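Local coordinates for protein epidermin leader peptide processing serine protease EpiP (Staphylococcus aureus subsp. aureus, PDB 3QFH) that acts as a subtilisin-like serine endopeptidase that probably processes the leader peptide of the lantibiotic epidermin, at residues Y238-K243 / G301-V306; Y75-C80 / E253-D258. One frame throughout, in Å; residues are numbered along the deposited sequence.

Interaction 1 pairs two strands of the catalytic domain, whereas interaction 2 sets strand 73-78, the last strand of the propeptide, against the start of helix 254-269. The ribbon of interaction 1 is only partly buried and is held chiefly by backbone hydrogen bonds, with small apolar contacts on both faces. Interaction 2 is more buried and relies on side chains: an asparagine whose amide bonds to a first-turn N-H and to a helix carboxylate, and a tyrosine lying against a lysine. The two meet at E253, whose carboxylate accepts a bond from I240 N and whose own N probably bonds to I240 O. Y257, in the helix that E253 caps, also packs on I239, L241 and K304.

Interaction 1 of 2, residues Y238-K243 / G301-V306; sequences YIILDK and GEVKDV
I239 and K304 form a hydrogen-bonded pair of the ribbon: I239 N reaches K304 O at 2.9 Å, and K304 N returns to I239 O at the same 2.9 Å. A third backbone bond runs from L241 N to E302 O (3.0 Å), while the return bond from E302 N to L241 O is weak. V303 CA adds a CA-H...O contact to I239 O.

These bonds make a two-stranded antiparallel ribbon, its strands joined by a long excursion through helix 254-269 rather than by a tight turn, within the subtilisin-like catalytic domain.

Apolar contacts occupy both faces. On the face of I239, I239 CG2 meets V306 CG1 at a tight 3.5 Å, the two branched side chains crossing at about a right angle. L241 has CG between its backbone N and carbonyl carbon (chi1 68°), which swings CD2 over the strand to K304 CG, 3.7 Å away; lysine suits this place because its aliphatic stem packs while its ammonium leads away. On the other face, Y238 CB lies against V303 CG1 at 3.8 Å, and compact V303 also touches I240.

Aromatic and polar groups meet where D305 OD1 sits over one face of the Y238 ring, the carboxylate inclined 27° to it. Y238 OH bonds to D281 and N330, and D305 OD2 to Y335 and N330, so N330 bridges the pair.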
loop_
_atom_site.group_PDB
_atom_site.type_symbol
_atom_site.label_atom_id
_atom_site.label_comp_id
_atom_site.label_asym_id
_atom_site.label_seq_id
_atom_site.Cartn_x
_atom_site.Cartn_y
_atom_site.Cartn_z
ATOM N N TYR A 238 4.161 1.429 -12.209
ATOM C CA TYR A 238 5.119 0.786 -13.054
ATOM C C TYR A 238 6.186 1.829 -13.254
ATOM O O TYR A 238 5.913 2.929 -13.750
ATOM C CB TYR A 238 4.486 0.325 -14.349
ATOM C CG TYR A 238 3.462 -0.741 -14.104
ATOM C CD1 TYR A 238 3.842 -2.065 -13.969
ATOM C CD2 TYR A 238 2.117 -0.426 -13.978
ATOM C CE1 TYR A 238 2.917 -3.054 -13.728
ATOM C CE2 TYR A 238 1.176 -1.419 -13.742
ATOM C CZ TYR A 238 1.591 -2.736 -13.617
ATOM O OH TYR A 238 0.679 -3.736 -13.375
ATOM N N ILE A 239 7.397 1.483 -12.844
ATOM C CA ILE A 239 8.504 2.403 -12.872
ATOM C C ILE A 239 9.556 1.943 -13.873
ATOM O O ILE A 239 9.781 0.745 -14.043
ATOM C CB ILE A 239 9.091 2.524 -11.439
ATOM C CG1 ILE A 239 10.000 3.737 -11.306
ATOM C CG2 ILE A 239 9.791 1.224 -11.015
ATOM C CD1 ILE A 239 10.413 3.999 -9.887
ATOM N N ILE A 240 10.167 2.910 -14.554
ATOM C CA ILE A 240 11.229 2.642 -15.508
ATOM C C ILE A 240 12.575 2.879 -14.827
ATOM O O ILE A 240 12.780 3.913 -14.185
ATOM C CB ILE A 240 11.129 3.571 -16.759
ATOM C CG1 ILE A 240 9.778 3.394 -17.459
ATOM C CG2 ILE A 240 12.259 3.284 -17.721
ATOM C CD1 ILE A 240 9.525 4.375 -18.581
ATOM N N LEU A 241 13.472 1.906 -14.933
ATOM C CA LEU A 241 14.822 2.050 -14.397
ATOM C C LEU A 241 15.764 1.378 -15.367
ATOM O O LEU A 241 15.411 0.375 -15.996
ATOM C CB LEU A 241 14.987 1.465 -12.998
ATOM C CG LEU A 241 14.906 -0.043 -12.817
ATOM C CD1 LEU A 241 15.438 -0.436 -11.445
ATOM C CD2 LEU A 241 13.474 -0.517 -13.027
ATOM N N ASP A 242 16.968 1.925 -15.466
ATOM C CA ASP A 242 17.945 1.450 -16.419
ATOM C C ASP A 242 19.317 1.233 -15.780
ATOM O O ASP A 242 20.139 2.148 -15.730
ATOM C CB ASP A 242 18.036 2.479 -17.536
ATOM C CG ASP A 242 18.846 1.999 -18.703
ATOM O OD1 ASP A 242 18.981 2.780 -19.663
ATOM O OD2 ASP A 242 19.341 0.851 -18.664
ATOM N N LYS A 243 19.577 0.002 -15.344
ATOM C CA LYS A 243 20.845 -0.340 -14.672
ATOM C C LYS A 243 22.105 -0.231 -15.541
ATOM O O LYS A 243 23.215 -0.257 -15.020
ATOM C CB LYS A 243 20.748 -1.730 -14.034
ATOM C CG LYS A 243 19.669 -1.796 -12.955
ATOM C CD LYS A 243 19.703 -3.082 -12.139
ATOM C CE LYS A 243 18.620 -3.055 -11.060
ATOM N NZ LYS A 243 18.665 -4.236 -10.153
ATOM N N GLY A 301 16.756 -0.621 -20.615
ATOM C CA GLY A 301 15.309 -0.521 -20.511
ATOM C C GLY A 301 14.607 -1.626 -19.730
ATOM O O GLY A 301 14.534 -2.756 -20.193
ATOM N N GLU A 302 14.101 -1.307 -18.540
ATOM C CA GLU A 302 13.290 -2.264 -17.756
ATOM C C GLU A 302 12.202 -1.576 -16.944
ATOM O O GLU A 302 12.426 -0.522 -16.354
ATOM C CB GLU A 302 14.128 -3.147 -16.820
ATOM C CG GLU A 302 14.849 -4.312 -17.507
ATOM C CD GLU A 302 15.200 -5.459 -16.543
ATOM O OE1 GLU A 302 14.655 -5.503 -15.409
ATOM O OE2 GLU A 302 16.002 -6.338 -16.936
ATOM N N VAL A 303 11.022 -2.188 -16.930
ATOM C CA VAL A 303 9.891 -1.682 -16.176
ATOM C C VAL A 303 9.605 -2.621 -15.000
ATOM O O VAL A 303 9.645 -3.836 -15.159
ATOM C CB VAL A 303 8.648 -1.571 -17.063
ATOM C CG1 VAL A 303 7.445 -1.175 -16.245
ATOM C CG2 VAL A 303 8.893 -0.564 -18.178
ATOM N N LYS A 304 9.325 -2.062 -13.831
ATOM C CA LYS A 304 9.027 -2.876 -12.647
ATOM C C LYS A 304 7.756 -2.431 -11.944
ATOM O O LYS A 304 7.430 -1.244 -11.926
ATOM C CB LYS A 304 10.180 -2.839 -11.647
ATOM C CG LYS A 304 11.469 -3.466 -12.144
ATOM C CD LYS A 304 12.399 -3.843 -10.994
ATOM C CE LYS A 304 11.841 -5.020 -10.179
ATOM N NZ LYS A 304 12.694 -5.400 -9.019
ATOM N N ASP A 305 7.041 -3.398 -11.376
ATOM C CA ASP A 305 5.828 -3.134 -10.619
ATOM C C ASP A 305 6.307 -2.868 -9.189
ATOM O O ASP A 305 6.796 -3.777 -8.540
ATOM C CB ASP A 305 4.908 -4.361 -10.698
ATOM C CG ASP A 305 3.570 -4.162 -10.000
ATOM O OD1 ASP A 305 3.253 -3.029 -9.596
ATOM O OD2 ASP A 305 2.821 -5.163 -9.865
ATOM N N VAL A 306 6.193 -1.625 -8.713
ATOM C CA VAL A 306 6.698 -1.270 -7.386
ATOM C C VAL A 306 5.635 -0.607 -6.498
ATOM O O VAL A 306 4.741 0.075 -6.982
ATOM C CB VAL A 306 7.944 -0.363 -7.481
ATOM C CG1 VAL A 306 8.941 -0.948 -8.469
ATOM C CG2 VAL A 306 7.581 1.045 -7.871
#

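Interaction 2 of 2, residues Y75-C80 / E253-D258; sequences YINATC and EKVEYD
K254 crosses one face of the Y75 ring where strand 73-78 of the propeptide sheet meets the first turn of helix 254-269. Such packing of a prodomain sheet on helices of the catalytic domain is characteristic of subtilases. K254 CG stands over that face but toward its rim, 4.3 Å from the Y75 ring centroid, a CH-pi contact, while CE reaches Y75 CE2 at 3.7 Å. The bend of the lysine chain at chi2 (66°) helps take it across the ring and carries NZ to a weak salt bridge with D258. Y75 CB touches V255 CG2 at 3.8 Å.

N77 supplies the two hydrogen bonds that cross the contact. With CG between the backbone N and carbonyl carbon (chi1 59°), its amide projects at the helix start, N-capped by E253. OD1 accepts V255 N at 2.9 Å in the carbonyl plane, satisfying a first-turn N-H without a helical acceptor. ND2 donates to the syn lone pair of E256 OE1 (3.2 Å) and to A78 O (3.0 Å), above the A78 carbonyl plane and off its lone pairs. Asparagine suits this place, one short amide supplying acceptor and donor; the bonds together hold its rotation, both ND2 partners lying in its plane.

T79 turns its methyl to E256 and its hydroxyl to S24 and Q55. At C80 the touching atom is CB, not SG: E253 OE2, salt-bridged to R295, lies 3.2 Å from C80 CB.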
loop_
_atom_site.group_PDB
_atom_site.type_symbol
_atom_site.label_atom_id
_atom_site.label_comp_id
_atom_site.label_asym_id
_atom_site.label_seq_id
_atom_site.Cartn_x
_atom_site.Cartn_y
_atom_site.Cartn_z
ATOM N N TYR A 75 22.449 11.310 -7.826
ATOM C CA TYR A 75 21.643 11.208 -9.048
ATOM C C TYR A 75 20.599 12.297 -9.158
ATOM O O TYR A 75 20.122 12.829 -8.156
ATOM C CB TYR A 75 20.868 9.885 -9.115
ATOM C CG TYR A 75 21.690 8.649 -9.079
ATOM C CD1 TYR A 75 22.513 8.318 -10.146
ATOM C CD2 TYR A 75 21.623 7.777 -7.997
ATOM C CE1 TYR A 75 23.279 7.176 -10.126
ATOM C CE2 TYR A 75 22.384 6.626 -7.966
ATOM C CZ TYR A 75 23.213 6.334 -9.042
ATOM O OH TYR A 75 23.968 5.202 -9.046
ATOM N N ILE A 76 20.217 12.588 -10.397
ATOM C CA ILE A 76 19.167 13.529 -10.697
ATOM C C ILE A 76 18.420 13.016 -11.914
ATOM O O ILE A 76 19.043 12.547 -12.872
ATOM C CB ILE A 76 19.692 14.971 -11.036
ATOM C CG1 ILE A 76 20.517 15.562 -9.902
ATOM C CG2 ILE A 76 18.520 15.919 -11.312
ATOM C CD1 ILE A 76 21.076 16.971 -10.213
ATOM N N ASN A 77 17.089 13.042 -11.852
ATOM C CA ASN A 77 16.247 12.751 -13.013
ATOM C C ASN A 77 14.979 13.577 -12.916
ATOM O O ASN A 77 14.577 13.998 -11.822
ATOM C CB ASN A 77 15.942 11.254 -13.211
ATOM C CG ASN A 77 15.229 10.612 -12.023
ATOM O OD1 ASN A 77 15.849 9.871 -11.270
ATOM N ND2 ASN A 77 13.935 10.882 -11.861
ATOM N N ALA A 78 14.374 13.848 -14.067
ATOM C CA ALA A 78 13.130 14.581 -14.107
ATOM C C ALA A 78 12.120 13.701 -13.426
ATOM O O ALA A 78 12.129 12.499 -13.642
ATOM C CB ALA A 78 12.720 14.840 -15.550
ATOM N N THR A 79 11.274 14.281 -12.583
ATOM C CA THR A 79 10.225 13.519 -11.920
ATOM C C THR A 79 9.189 13.178 -12.986
ATOM O O THR A 79 8.812 14.046 -13.770
ATOM C CB THR A 79 9.532 14.363 -10.848
ATOM O OG1 THR A 79 10.514 15.036 -10.046
ATOM C CG2 THR A 79 8.619 13.502 -9.981
ATOM N N CYS A 80 8.730 11.931 -13.042
ATOM C CA CYS A 80 7.718 11.555 -14.055
ATOM C C CYS A 80 6.447 10.931 -13.469
ATOM O O CYS A 80 6.389 10.645 -12.272
ATOM C CB CYS A 80 8.336 10.640 -15.108
ATOM S SG CYS A 80 9.523 11.503 -16.190
ATOM N N GLU A 253 13.729 6.597 -13.997
ATOM C CA GLU A 253 13.125 7.039 -12.736
ATOM C C GLU A 253 13.879 6.473 -11.529
ATOM O O GLU A 253 13.312 6.111 -10.505
ATOM C CB GLU A 253 11.641 6.680 -12.762
ATOM C CG GLU A 253 10.976 7.328 -14.006
ATOM C CD GLU A 253 9.626 6.781 -14.369
ATOM O OE1 GLU A 253 9.273 5.662 -13.947
ATOM O OE2 GLU A 253 8.916 7.481 -15.121
ATOM N N LYS A 254 15.193 6.458 -11.672
ATOM C CA LYS A 254 16.100 5.953 -10.668
ATOM C C LYS A 254 15.930 6.531 -9.270
ATOM O O LYS A 254 15.907 5.777 -8.279
ATOM C CB LYS A 254 17.523 6.224 -11.144
ATOM C CG LYS A 254 18.643 5.852 -10.184
ATOM C CD LYS A 254 18.733 4.377 -9.948
ATOM C CE LYS A 254 20.080 4.004 -9.302
ATOM N NZ LYS A 254 20.110 2.586 -8.854
ATOM N N VAL A 255 15.836 7.853 -9.166
ATOM C CA VAL A 255 15.762 8.474 -7.839
ATOM C C VAL A 255 14.547 8.007 -7.049
ATOM O O VAL A 255 14.655 7.716 -5.852
ATOM C CB VAL A 255 15.854 10.004 -7.899
ATOM C CG1 VAL A 255 15.697 10.602 -6.514
ATOM C CG2 VAL A 255 17.191 10.402 -8.478
ATOM N N GLU A 256 13.407 7.905 -7.727
ATOM C CA GLU A 256 12.192 7.443 -7.104
ATOM C C GLU A 256 12.323 5.991 -6.688
ATOM O O GLU A 256 11.889 5.619 -5.616
ATOM C CB GLU A 256 10.983 7.582 -8.038
ATOM C CG GLU A 256 10.346 8.941 -8.080
ATOM C CD GLU A 256 11.127 10.001 -8.830
ATOM O OE1 GLU A 256 12.068 9.670 -9.606
ATOM O OE2 GLU A 256 10.752 11.184 -8.653
ATOM N N TYR A 257 12.887 5.167 -7.569
ATOM C CA TYR A 257 13.066 3.746 -7.285
ATOM C C TYR A 257 13.875 3.587 -5.991
ATOM O O TYR A 257 13.455 2.901 -5.046
ATOM C CB TYR A 257 13.768 3.034 -8.452
ATOM C CG TYR A 257 13.860 1.550 -8.227
ATOM C CD1 TYR A 257 12.908 0.691 -8.753
ATOM C CD2 TYR A 257 14.874 1.006 -7.434
ATOM C CE1 TYR A 257 12.970 -0.681 -8.514
ATOM C CE2 TYR A 257 14.948 -0.354 -7.205
ATOM C CZ TYR A 257 13.988 -1.190 -7.746
ATOM O OH TYR A 257 14.050 -2.541 -7.509
ATOM N N ASP A 258 15.026 4.246 -5.957
ATOM C CA ASP A 258 15.907 4.219 -4.797
ATOM C C ASP A 258 15.220 4.739 -3.559
ATOM O O ASP A 258 15.383 4.174 -2.496
ATOM C CB ASP A 258 17.155 5.073 -5.044
ATOM C CG ASP A 258 18.097 4.457 -6.075
ATOM O OD1 ASP A 258 17.926 3.264 -6.405
ATOM O OD2 ASP A 258 19.017 5.167 -6.541
#